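Long-range contacts in biofilm-associated surface protein (Staphylococcus aureus, PDB 7C7U), which is a cell-wall-anchored surface protein involved in biofilm formation, probably through amyloid-like self-assembly that bound calcium may modulate: residues A[54-59]-A[134-139]; A[89-94]-A[123-128]; A[524-529]-A[536-541]; A[582-587]-A[594-599]. All blocks are in the same frame, centred on the assembly; numbering follows the deposited sequence.

Contact 1 of 4, residues A[54-59]-A[134-139]; sequences PFDLHS and QYTAKN
Leu57 and Ala137 face one another as a hydrogen-bonded pair where strands 52-61 and 133-144 run side by side, antiparallel neighbours in a mixed beta-sheet. The two segment axes approach to 4.6 Å, and their directions lie 166° apart. Paired backbone bonds fix the register: Leu57 N donates to Ala137 O at 3.0 Å, and Ala137 N returns a bond to Leu57 O at 2.8 Å. Ser59 and Tyr135 repeat the exchange further along, each N reaching the partner's O at 2.9 Å.

The buried face is the one that carries Leu57, Ser59 and Ala137, all three enclosed, with Tyr135 only partly so. Leu57 CB makes a simple apolar contact with Ala137 CB at 4.3 Å; the end of Leu57 then leads away from strand 133-144, and both Leu57 and Ser59 rest on Met35. The solvent side lies toward Lys138 and Asn139, both exposed. There Asp56 OD1 meets the backbone of the partner strand, 3.4 Å from Lys138 CA. Within the Lys138 side chain CB comes nearest to OD1, at 3.8 Å, and the extended chain beyond it leads NZ away from Asp56.

The face opposite Leu57 holds the non-hydrogen-bonded pair His58 and Thr136, whose side chains lie alongside each other and point the same way, with Lys211 of strand 210-220 touching both. With CG beside the backbone N (chi1 -47°), the imidazole is held at two points of its edge, which should restrict its rotation: NE2 bonds to Asp38 OD2, and in the ring plane ND1 shares a hydrogen bond of 2.7 Å with Thr136 OG1.

Contact 2 of 4, residues A[89-94]-A[123-128]; sequences ANPSGS and DGLFGG
Ser92 grips the corner at Leu125 and the Gly127 amide just beyond it, through both its backbone and its hydroxyl. Its N donates to Leu125 O at 2.8 Å with a nearly straight N-H...O angle of 167°, the donor tilted somewhat out of the carbonyl plane. Its OG accepts a more bent bond from Gly127 N at 3.1 Å. This hydroxyl takes the crowded position between the backbone N and the carbonyl carbon (chi1 53°), which turns it to face the amide of Gly127. Leu125 O also receives a CA-H...O contact from Pro91 CA, at 3.3 Å.

Beside these polar contacts, the Pro91 ring sets its CG 3.4 Å from Gly124 O. Leu125 reaches across with one branch: CD2 lies against both Pro91 CG, 4.3 Å away, and Ala89 CB, 4.4 Å away.

Segment 89-94 covers the end of strand 84-90 and the start of the link to its antiparallel neighbour 98-104. The link opens with a type II beta turn from Pro91 to Ser94, closed by Ser94 N on Pro91 O, with Gly93 supplying the positive phi (78°) of the third position. Across from it, the chain bends at Leu125, and Gly127 adopts backbone angles at which a CB would collide with the preceding carbonyl O.

Further out, Leu125 CB sits over the centre of the Phe126 ring, 4.1 Å above its plane. That ring also meets Phe118, while Leu125 packs against Leu57 and Phe100 of two other strands.

Contact 3 of 4, residues A[524-529]-A[536-541]; sequences PSINPV and IVVNGT
Ile526 and Ile536 set their methyls against each other on the inner side of a beta hairpin formed by strands 525-526 and 535-539. The hairpin lies in a three-stranded sheet that faces a four-stranded one, a layout consistent with an immunoglobulin-like beta-sandwich. The touching parts run 161° apart; Ser525 and Asn539 form a hydrogen-bonded antiparallel pair, each N donating to the other's O, and Asn527 N donates to Val537 O.

On this side the bump is Ile536 CG2. It fills the hollow between two neighbours, 3.6 Å from Ile526 CG2, which lies alongside it, and 3.9 Å from Val529 CG2, whose side chain crosses at about a right angle. Ile526 also packs across the interior onto Leu582 and Ile599 of the facing sheet. At the far end Pro524 leans over the backbone, its CB 3.2 Å from Asn539 O, where Gly540 has no side chain.

The other face is polar. Asn539 lies across Asn527 at about a right angle and lodges its NH2 between two acceptors: Ser525 OG at 3.1 Å and Asn527 OD1 at 2.9 Å. Both lie within 7° of the Asn539 amide plane, so together they resist its rotation. The amide planes lie 46° apart, and the Asn539 nitrogen stands above the Asn527 carbonyl plane rather than on a lone pair. Asn527 ND2 leans on Val537, 3.5 Å from its CG1, while Ala439 touches Ser525 and Asn539. A water bridges the two amides, accepting from Asn527 ND2 at 2.9 Å and donating to Asn539 OD1 at 2.6 Å.

Contact 4 of 4, residues A[582-587]-A[594-599]; sequences LTSTAS and DVSDQI
Leu582 and Ile599 exchange two backbone hydrogen bonds, with Leu582 N donating to Ile599 O at 2.6 Å and Ile599 N to Leu582 O at 2.8 Å. A third backbone bond joins the segments further along, from Ser596 N to Ser584 O at 2.8 Å. Gln598 CA adds a CA-H...O contact, 3.1 Å from Leu582 O.

These bonds locate what is probably a bulge-like break, or a short loop, in strand 591-600 of the beta hairpin it forms with strand 581-588. Leu582 pairs with Ile599, yet Ser584 lies opposite Ser596, so segment 594-599 carries one residue more than its partner between the two points. The strand is interrupted here, and the CB of Asp597 is directed away from segment 582-587.

Among side-chain hydrogen bonds, the two serine hydroxyls meet directly: Ser584 OG and Ser596 OG are 2.7 Å apart, and either could be the donor. Both residues are buried, beneath Ile526 of the facing sheet.

Apolar contacts divide between the two faces. Leu582 CB lies 4.4 Å from Ile599 CB on the buried side. On the more exposed side Thr583 CB touches Val595 CG2 at 3.5 Å. Thr583 places OG1 between its backbone N and carbonyl carbon (chi1 59°), which leaves CG2 on the flank toward Gln598 CB, 4.0 Å away.

The four contacts form two pairs at opposite sides of the chain's centre. Contacts 1 and 2 have centres about 9 Å apart and both reach one mixed sheet, in which strands 52-61, 133-144 and 84-90 are successive neighbours, while 123-128 comes from the loop before 133-144. Contact 2 falls in sequence between the segments of contact 1, and Lys138 O with Asn90 N probably makes a hydrogen bond between them. Contacts 3 and 4 follow in series near the C-terminus, also about 9 Å apart, each a hairpin in one of two facing sheets. Between the pairs, centres lie 62 to 67 Å apart. Four calcium sites lie in the intervening sequence, consistent with modules joined by a calcium-binding region.

Contact 1 of 4, residues A[54-59]-A[134-139]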
loop_
_atom_site.group_PDB
_atom_site.type_symbol
_atom_site.label_atom_id
_atom_site.label_comp_id
_atom_site.label_asym_id
_atom_site.label_seq_id
_atom_site.Cartn_x
_atom_site.Cartn_y
_atom_site.Cartn_z
ATOM N N PRO A 54 24.264 -16.729 -8.967
ATOM C CA PRO A 54 23.513 -17.384 -10.036
ATOM C C PRO A 54 22.070 -17.646 -9.626
ATOM O O PRO A 54 21.731 -17.718 -8.442
ATOM C CB PRO A 54 24.276 -18.694 -10.222
ATOM C CG PRO A 54 24.692 -19.026 -8.835
ATOM C CD PRO A 54 25.027 -17.702 -8.169
ATOM N N PHE A 55 21.214 -17.797 -10.636
ATOM C CA PHE A 55 19.819 -18.117 -10.378
ATOM C C PHE A 55 19.195 -18.765 -11.604
ATOM O O PHE A 55 19.664 -18.604 -12.735
ATOM C CB PHE A 55 19.005 -16.865 -9.973
ATOM C CG PHE A 55 18.869 -15.823 -11.062
ATOM C CD1 PHE A 55 19.819 -14.809 -11.199
ATOM C CD2 PHE A 55 17.754 -15.803 -11.889
ATOM C CE1 PHE A 55 19.677 -13.828 -12.167
ATOM C CE2 PHE A 55 17.603 -14.838 -12.862
ATOM C CZ PHE A 55 18.562 -13.838 -13.004
ATOM N N ASP A 56 18.111 -19.486 -11.354
ATOM C CA ASP A 56 17.134 -19.822 -12.374
ATOM C C ASP A 56 15.847 -19.086 -12.048
ATOM O O ASP A 56 15.609 -18.695 -10.908
ATOM C CB ASP A 56 16.869 -21.333 -12.442
ATOM C CG ASP A 56 18.120 -22.127 -12.790
ATOM O OD1 ASP A 56 18.859 -21.718 -13.707
ATOM O OD2 ASP A 56 18.378 -23.138 -12.123
ATOM N N LEU A 57 15.017 -18.890 -13.061
ATOM C CA LEU A 57 13.710 -18.281 -12.869
ATOM C C LEU A 57 12.682 -19.203 -13.511
ATOM O O LEU A 57 12.775 -19.487 -14.708
ATOM C CB LEU A 57 13.689 -16.883 -13.479
ATOM C CG LEU A 57 12.534 -15.944 -13.129
ATOM C CD1 LEU A 57 12.327 -15.776 -11.614
ATOM C CD2 LEU A 57 12.811 -14.608 -13.786
ATOM N N HIS A 58 11.733 -19.699 -12.720
ATOM C CA HIS A 58 10.726 -20.633 -13.208
ATOM C C HIS A 58 9.362 -19.963 -13.260
ATOM O O HIS A 58 9.021 -19.152 -12.388
ATOM C CB HIS A 58 10.622 -21.879 -12.321
ATOM C CG HIS A 58 11.935 -22.502 -11.958
ATOM N ND1 HIS A 58 12.574 -23.428 -12.758
ATOM C CD2 HIS A 58 12.703 -22.369 -10.850
ATOM C CE1 HIS A 58 13.694 -23.815 -12.174
ATOM N NE2 HIS A 58 13.794 -23.189 -11.012
ATOM N N SER A 59 8.559 -20.319 -14.258
ATOM C CA SER A 59 7.186 -19.835 -14.246
ATOM C C SER A 59 6.290 -20.749 -15.072
ATOM O O SER A 59 6.755 -21.589 -15.847
ATOM C CB SER A 59 7.097 -18.393 -14.761
ATOM O OG SER A 59 5.763 -17.920 -14.673
ATOM N N GLN A 134 5.229 -25.134 -18.400
ATOM C CA GLN A 134 6.294 -24.827 -17.456
ATOM C C GLN A 134 7.523 -24.371 -18.227
ATOM O O GLN A 134 7.945 -25.035 -19.176
ATOM C CB GLN A 134 6.631 -26.042 -16.590
ATOM C CG GLN A 134 7.391 -25.716 -15.288
ATOM C CD GLN A 134 8.819 -25.192 -15.488
ATOM O OE1 GLN A 134 9.182 -24.126 -14.978
ATOM N NE2 GLN A 134 9.630 -25.942 -16.227
ATOM N N TYR A 135 8.080 -23.230 -17.829
ATOM C CA TYR A 135 9.288 -22.707 -18.443
ATOM C C TYR A 135 10.298 -22.328 -17.373
ATOM O O TYR A 135 9.933 -21.840 -16.301
ATOM C CB TYR A 135 8.978 -21.494 -19.320
ATOM C CG TYR A 135 8.200 -21.856 -20.554
ATOM C CD1 TYR A 135 8.742 -22.695 -21.517
ATOM C CD2 TYR A 135 6.921 -21.378 -20.748
ATOM C CE1 TYR A 135 8.026 -23.038 -22.650
ATOM C CE2 TYR A 135 6.197 -21.715 -21.873
ATOM C CZ TYR A 135 6.754 -22.538 -22.820
ATOM O OH TYR A 135 6.030 -22.866 -23.942
ATOM N N THR A 136 11.568 -22.557 -17.677
ATOM C CA THR A 136 12.665 -22.151 -16.815
ATOM C C THR A 136 13.602 -21.304 -17.650
ATOM O O THR A 136 14.037 -21.738 -18.721
ATOM C CB THR A 136 13.424 -23.352 -16.237
ATOM O OG1 THR A 136 12.545 -24.123 -15.412
ATOM C CG2 THR A 136 14.607 -22.876 -15.398
ATOM N N ALA A 137 13.876 -20.089 -17.189
ATOM C CA ALA A 137 14.986 -19.302 -17.701
ATOM C C ALA A 137 16.228 -19.686 -16.911
ATOM O O ALA A 137 16.245 -19.587 -15.680
ATOM C CB ALA A 137 14.697 -17.804 -17.584
ATOM N N LYS A 138 17.253 -20.162 -17.602
ATOM C CA LYS A 138 18.421 -20.694 -16.923
ATOM C C LYS A 138 19.606 -19.754 -17.058
ATOM O O LYS A 138 19.578 -18.770 -17.798
ATOM C CB LYS A 138 18.797 -22.082 -17.466
ATOM C CG LYS A 138 17.682 -23.095 -17.445
ATOM C CD LYS A 138 18.187 -24.444 -17.949
ATOM C CE LYS A 138 17.153 -25.535 -17.726
ATOM N NZ LYS A 138 17.442 -26.718 -18.577
ATOM N N ASN A 139 20.660 -20.096 -16.325
ATOM C CA ASN A 139 21.933 -19.389 -16.371
ATOM C C ASN A 139 21.777 -17.924 -15.991
ATOM O O ASN A 139 22.444 -17.058 -16.558
ATOM C CB ASN A 139 22.600 -19.507 -17.743
ATOM C CG ASN A 139 24.100 -19.365 -17.663
ATOM O OD1 ASN A 139 24.752 -20.028 -16.864
ATOM N ND2 ASN A 139 24.656 -18.480 -18.480
#

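Contact 2 of 4, residues A[89-94]-A[123-128]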
loop_
_atom_site.group_PDB
_atom_site.type_symbol
_atom_site.label_atom_id
_atom_site.label_comp_id
_atom_site.label_asym_id
_atom_site.label_seq_id
_atom_site.Cartn_x
_atom_site.Cartn_y
_atom_site.Cartn_z
ATOM N N ALA A 89 19.769 -13.400 -17.930
ATOM C CA ALA A 89 19.403 -14.806 -17.912
ATOM C C ALA A 89 19.077 -15.234 -19.335
ATOM O O ALA A 89 18.741 -14.408 -20.186
ATOM C CB ALA A 89 18.205 -15.060 -16.987
ATOM N N ASN A 90 19.153 -16.540 -19.569
ATOM C CA ASN A 90 18.761 -17.121 -20.850
ATOM C C ASN A 90 17.257 -17.324 -20.884
ATOM O O ASN A 90 16.701 -17.908 -19.954
ATOM C CB ASN A 90 19.433 -18.473 -21.059
ATOM C CG ASN A 90 20.921 -18.363 -21.226
ATOM O OD1 ASN A 90 21.453 -17.271 -21.395
ATOM N ND2 ASN A 90 21.604 -19.497 -21.202
ATOM N N PRO A 91 16.572 -16.900 -21.942
ATOM C CA PRO A 91 15.154 -17.243 -22.066
ATOM C C PRO A 91 14.993 -18.755 -22.141
ATOM O O PRO A 91 15.934 -19.492 -22.441
ATOM C CB PRO A 91 14.723 -16.559 -23.371
ATOM C CG PRO A 91 15.782 -15.523 -23.625
ATOM C CD PRO A 91 17.054 -16.115 -23.088
ATOM N N SER A 92 13.798 -19.216 -21.789
ATOM C CA SER A 92 13.530 -20.646 -21.775
ATOM C C SER A 92 13.735 -21.216 -23.166
ATOM O O SER A 92 13.218 -20.676 -24.142
ATOM C CB SER A 92 12.107 -20.922 -21.299
ATOM O OG SER A 92 11.160 -20.175 -22.049
ATOM N N GLY A 93 14.534 -22.278 -23.255
ATOM C CA GLY A 93 14.814 -22.918 -24.525
ATOM C C GLY A 93 15.831 -22.213 -25.391
ATOM O O GLY A 93 15.924 -22.514 -26.587
ATOM N N SER A 94 16.613 -21.298 -24.820
ATOM C CA SER A 94 17.647 -20.586 -25.556
ATOM C C SER A 94 18.924 -20.549 -24.734
ATOM O O SER A 94 18.917 -20.766 -23.520
ATOM C CB SER A 94 17.219 -19.153 -25.905
ATOM O OG SER A 94 18.315 -18.394 -26.404
ATOM N N ASP A 123 11.426 -10.457 -26.915
ATOM C CA ASP A 123 12.716 -10.244 -26.255
ATOM C C ASP A 123 12.596 -10.419 -24.738
ATOM O O ASP A 123 13.218 -9.699 -23.948
ATOM C CB ASP A 123 13.295 -8.873 -26.608
ATOM C CG ASP A 123 14.732 -8.719 -26.162
ATOM O OD1 ASP A 123 15.547 -9.618 -26.448
ATOM O OD2 ASP A 123 15.038 -7.697 -25.508
ATOM N N GLY A 124 11.800 -11.393 -24.323
ATOM C CA GLY A 124 11.632 -11.663 -22.913
ATOM C C GLY A 124 12.203 -12.987 -22.467
ATOM O O GLY A 124 13.173 -13.487 -23.045
ATOM N N LEU A 125 11.601 -13.586 -21.440
ATOM C CA LEU A 125 12.211 -14.760 -20.835
ATOM C C LEU A 125 11.436 -16.059 -21.027
ATOM O O LEU A 125 12.053 -17.127 -20.987
ATOM C CB LEU A 125 12.431 -14.529 -19.329
ATOM C CG LEU A 125 13.613 -13.627 -18.946
ATOM C CD1 LEU A 125 13.810 -13.592 -17.429
ATOM C CD2 LEU A 125 14.891 -14.065 -19.635
ATOM N N PHE A 126 10.124 -16.016 -21.238
ATOM C CA PHE A 126 9.334 -17.236 -21.193
ATOM C C PHE A 126 8.562 -17.455 -22.490
ATOM O O PHE A 126 8.023 -16.512 -23.078
ATOM C CB PHE A 126 8.385 -17.215 -19.999
ATOM C CG PHE A 126 9.085 -17.165 -18.670
ATOM C CD1 PHE A 126 9.953 -18.177 -18.290
ATOM C CD2 PHE A 126 8.878 -16.117 -17.806
ATOM C CE1 PHE A 126 10.605 -18.139 -17.070
ATOM C CE2 PHE A 126 9.526 -16.078 -16.583
ATOM C CZ PHE A 126 10.392 -17.087 -16.217
ATOM N N GLY A 127 8.511 -18.719 -22.918
ATOM C CA GLY A 127 7.734 -19.130 -24.065
ATOM C C GLY A 127 8.612 -19.713 -25.153
ATOM O O GLY A 127 9.764 -20.079 -24.901
ATOM N N GLY A 128 8.072 -19.823 -26.371
ATOM C CA GLY A 128 8.852 -20.232 -27.521
ATOM C C GLY A 128 9.375 -19.026 -28.283
ATOM O O GLY A 128 9.049 -17.876 -27.984
#

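Contact 3 of 4, residues A[524-529]-A[536-541]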
loop_
_atom_site.group_PDB
_atom_site.type_symbol
_atom_site.label_atom_id
_atom_site.label_comp_id
_atom_site.label_asym_id
_atom_site.label_seq_id
_atom_site.Cartn_x
_atom_site.Cartn_y
_atom_site.Cartn_z
ATOM N N PRO A 524 -17.061 38.618 3.347
ATOM C CA PRO A 524 -17.354 37.479 2.467
ATOM C C PRO A 524 -16.259 36.420 2.582
ATOM O O PRO A 524 -15.375 36.540 3.439
ATOM C CB PRO A 524 -17.395 38.116 1.072
ATOM C CG PRO A 524 -16.466 39.292 1.186
ATOM C CD PRO A 524 -16.568 39.791 2.601
ATOM N N SER A 525 -16.315 35.385 1.741
ATOM C CA SER A 525 -15.257 34.378 1.656
ATOM C C SER A 525 -15.067 33.968 0.200
ATOM O O SER A 525 -15.941 34.178 -0.644
ATOM C CB SER A 525 -15.551 33.138 2.520
ATOM O OG SER A 525 -16.725 32.459 2.093
ATOM N N ILE A 526 -13.895 33.395 -0.089
ATOM C CA ILE A 526 -13.534 32.935 -1.428
ATOM C C ILE A 526 -13.319 31.429 -1.380
ATOM O O ILE A 526 -12.607 30.930 -0.501
ATOM C CB ILE A 526 -12.265 33.642 -1.947
ATOM C CG1 ILE A 526 -12.413 35.156 -1.830
ATOM C CG2 ILE A 526 -11.975 33.260 -3.386
ATOM C CD1 ILE A 526 -11.106 35.907 -1.955
ATOM N N ASN A 527 -13.932 30.706 -2.314
ATOM C CA ASN A 527 -13.679 29.275 -2.406
ATOM C C ASN A 527 -12.298 29.030 -3.022
ATOM O O ASN A 527 -11.782 29.876 -3.756
ATOM C CB ASN A 527 -14.753 28.580 -3.243
ATOM C CG ASN A 527 -16.094 28.505 -2.536
ATOM O OD1 ASN A 527 -16.211 28.830 -1.352
ATOM N ND2 ASN A 527 -17.109 28.043 -3.257
ATOM N N PRO A 528 -11.676 27.885 -2.733
ATOM C CA PRO A 528 -10.347 27.606 -3.299
ATOM C C PRO A 528 -10.342 27.744 -4.819
ATOM O O PRO A 528 -11.336 27.461 -5.492
ATOM C CB PRO A 528 -10.071 26.167 -2.856
ATOM C CG PRO A 528 -10.848 26.016 -1.583
ATOM C CD PRO A 528 -12.100 26.838 -1.780
ATOM N N VAL A 529 -9.224 28.238 -5.353
ATOM C CA VAL A 529 -9.072 28.512 -6.778
ATOM C C VAL A 529 -7.740 27.927 -7.236
ATOM O O VAL A 529 -6.710 28.163 -6.597
ATOM C CB VAL A 529 -9.122 30.027 -7.073
ATOM C CG1 VAL A 529 -8.909 30.291 -8.557
ATOM C CG2 VAL A 529 -10.441 30.648 -6.587
ATOM N N ILE A 536 -14.097 32.433 -10.087
ATOM C CA ILE A 536 -13.833 32.572 -8.657
ATOM C C ILE A 536 -15.181 32.632 -7.944
ATOM O O ILE A 536 -15.903 33.631 -8.057
ATOM C CB ILE A 536 -12.994 33.821 -8.349
ATOM C CG1 ILE A 536 -11.726 33.845 -9.206
ATOM C CG2 ILE A 536 -12.647 33.885 -6.871
ATOM C CD1 ILE A 536 -10.792 35.002 -8.883
ATOM N N VAL A 537 -15.518 31.574 -7.208
ATOM C CA VAL A 537 -16.770 31.527 -6.458
ATOM C C VAL A 537 -16.584 32.211 -5.107
ATOM O O VAL A 537 -15.624 31.926 -4.378
ATOM C CB VAL A 537 -17.246 30.077 -6.281
ATOM C CG1 VAL A 537 -18.635 30.055 -5.633
ATOM C CG2 VAL A 537 -17.250 29.346 -7.622
ATOM N N VAL A 538 -17.510 33.115 -4.769
ATOM C CA VAL A 538 -17.490 33.840 -3.503
ATOM C C VAL A 538 -18.807 33.609 -2.768
ATOM O O VAL A 538 -19.850 33.352 -3.376
ATOM C CB VAL A 538 -17.241 35.356 -3.698
ATOM C CG1 VAL A 538 -15.845 35.606 -4.228
ATOM C CG2 VAL A 538 -18.306 35.967 -4.620
ATOM N N ASN A 539 -18.739 33.699 -1.439
ATOM C CA ASN A 539 -19.881 33.548 -0.544
ATOM C C ASN A 539 -20.035 34.815 0.284
ATOM O O ASN A 539 -19.040 35.411 0.711
ATOM C CB ASN A 539 -19.708 32.338 0.385
ATOM C CG ASN A 539 -19.258 31.097 -0.359
ATOM O OD1 ASN A 539 -20.029 30.503 -1.102
ATOM N ND2 ASN A 539 -17.996 30.721 -0.185
ATOM N N GLY A 540 -21.276 35.219 0.515
ATOM C CA GLY A 540 -21.531 36.444 1.260
ATOM C C GLY A 540 -23.017 36.673 1.376
ATOM O O GLY A 540 -23.836 35.951 0.790
ATOM N N THR A 541 -23.366 37.690 2.151
ATOM C CA THR A 541 -24.778 37.915 2.405
ATOM C C THR A 541 -25.511 38.321 1.124
ATOM O O THR A 541 -24.965 38.981 0.231
ATOM C CB THR A 541 -24.974 38.955 3.510
ATOM O OG1 THR A 541 -26.362 39.012 3.849
ATOM C CG2 THR A 541 -24.516 40.314 3.060
HETATM O O HOH W 1 -19.696 28.048 -2.019
#

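Contact 4 of 4, residues A[582-587]-A[594-599]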
loop_
_atom_site.group_PDB
_atom_site.type_symbol
_atom_site.label_atom_id
_atom_site.label_comp_id
_atom_site.label_asym_id
_atom_site.label_seq_id
_atom_site.Cartn_x
_atom_site.Cartn_y
_atom_site.Cartn_z
ATOM N N LEU A 582 -5.530 36.020 -2.983
ATOM C CA LEU A 582 -6.821 36.648 -3.211
ATOM C C LEU A 582 -7.445 37.080 -1.892
ATOM O O LEU A 582 -7.399 36.344 -0.901
ATOM C CB LEU A 582 -7.764 35.686 -3.933
ATOM C CG LEU A 582 -7.308 35.221 -5.313
ATOM C CD1 LEU A 582 -8.307 34.240 -5.910
ATOM C CD2 LEU A 582 -7.127 36.424 -6.211
ATOM N N THR A 583 -8.020 38.281 -1.878
ATOM C CA THR A 583 -8.860 38.732 -0.778
ATOM C C THR A 583 -10.135 39.329 -1.359
ATOM O O THR A 583 -10.252 39.541 -2.569
ATOM C CB THR A 583 -8.159 39.768 0.115
ATOM O OG1 THR A 583 -7.790 40.914 -0.664
ATOM C CG2 THR A 583 -6.909 39.167 0.764
ATOM N N SER A 584 -11.101 39.602 -0.485
ATOM C CA SER A 584 -12.346 40.191 -0.946
ATOM C C SER A 584 -12.958 41.034 0.163
ATOM O O SER A 584 -12.693 40.829 1.351
ATOM C CB SER A 584 -13.339 39.115 -1.406
ATOM O OG SER A 584 -13.562 38.157 -0.382
ATOM N N THR A 585 -13.780 41.994 -0.247
ATOM C CA THR A 585 -14.641 42.728 0.669
ATOM C C THR A 585 -16.020 42.825 0.034
ATOM O O THR A 585 -16.168 42.758 -1.190
ATOM C CB THR A 585 -14.111 44.143 0.993
ATOM O OG1 THR A 585 -13.909 44.870 -0.223
ATOM C CG2 THR A 585 -12.784 44.078 1.762
ATOM N N ALA A 586 -17.033 43.001 0.879
ATOM C CA ALA A 586 -18.406 43.149 0.428
ATOM C C ALA A 586 -18.916 44.527 0.819
ATOM O O ALA A 586 -18.452 45.122 1.797
ATOM C CB ALA A 586 -19.323 42.075 1.029
ATOM N N SER A 587 -19.877 45.032 0.049
ATOM C CA SER A 587 -20.517 46.296 0.378
ATOM C C SER A 587 -22.016 46.173 0.150
ATOM O O SER A 587 -22.471 45.439 -0.734
ATOM C CB SER A 587 -19.948 47.465 -0.439
ATOM O OG SER A 587 -20.163 47.255 -1.820
ATOM N N ASP A 594 -15.246 43.995 6.520
ATOM C CA ASP A 594 -13.842 43.649 6.677
ATOM C C ASP A 594 -13.362 42.771 5.514
ATOM O O ASP A 594 -14.147 42.232 4.727
ATOM C CB ASP A 594 -13.615 42.924 8.001
ATOM C CG ASP A 594 -13.729 43.847 9.194
ATOM O OD1 ASP A 594 -13.501 45.063 9.022
ATOM O OD2 ASP A 594 -14.042 43.355 10.299
ATOM N N VAL A 595 -12.038 42.638 5.413
ATOM C CA VAL A 595 -11.448 41.816 4.367
ATOM C C VAL A 595 -11.661 40.342 4.690
ATOM O O VAL A 595 -11.602 39.922 5.854
ATOM C CB VAL A 595 -9.953 42.152 4.201
ATOM C CG1 VAL A 595 -9.141 41.674 5.402
ATOM C CG2 VAL A 595 -9.409 41.563 2.907
ATOM N N SER A 596 -11.922 39.547 3.660
ATOM C CA SER A 596 -12.028 38.108 3.845
ATOM C C SER A 596 -10.662 37.505 4.171
ATOM O O SER A 596 -9.611 38.124 3.978
ATOM C CB SER A 596 -12.600 37.448 2.591
ATOM O OG SER A 596 -11.685 37.523 1.510
ATOM N N ASP A 597 -10.692 36.278 4.682
ATOM C CA ASP A 597 -9.477 35.481 4.759
ATOM C C ASP A 597 -8.864 35.352 3.368
ATOM O O ASP A 597 -9.575 35.216 2.365
ATOM C CB ASP A 597 -9.785 34.100 5.336
ATOM C CG ASP A 597 -10.219 34.158 6.788
ATOM O OD1 ASP A 597 -9.719 35.035 7.524
ATOM O OD2 ASP A 597 -11.052 33.321 7.197
ATOM N N GLN A 598 -7.539 35.412 3.308
ATOM C CA GLN A 598 -6.864 35.310 2.022
ATOM C C GLN A 598 -6.940 33.883 1.484
ATOM O O GLN A 598 -7.037 32.911 2.238
ATOM C CB GLN A 598 -5.407 35.752 2.143
ATOM C CG GLN A 598 -4.481 34.731 2.804
ATOM C CD GLN A 598 -3.009 35.088 2.638
ATOM O OE1 GLN A 598 -2.606 36.232 2.871
ATOM N NE2 GLN A 598 -2.205 34.112 2.220
ATOM N N ILE A 599 -6.920 33.772 0.157
ATOM C CA ILE A 599 -6.942 32.498 -0.548
ATOM C C ILE A 599 -5.812 32.512 -1.569
ATOM O O ILE A 599 -5.685 33.467 -2.345
ATOM C CB ILE A 599 -8.295 32.246 -1.241
ATOM C CG1 ILE A 599 -9.395 32.049 -0.201
ATOM C CG2 ILE A 599 -8.224 31.033 -2.145
ATOM C CD1 ILE A 599 -9.158 30.851 0.703
#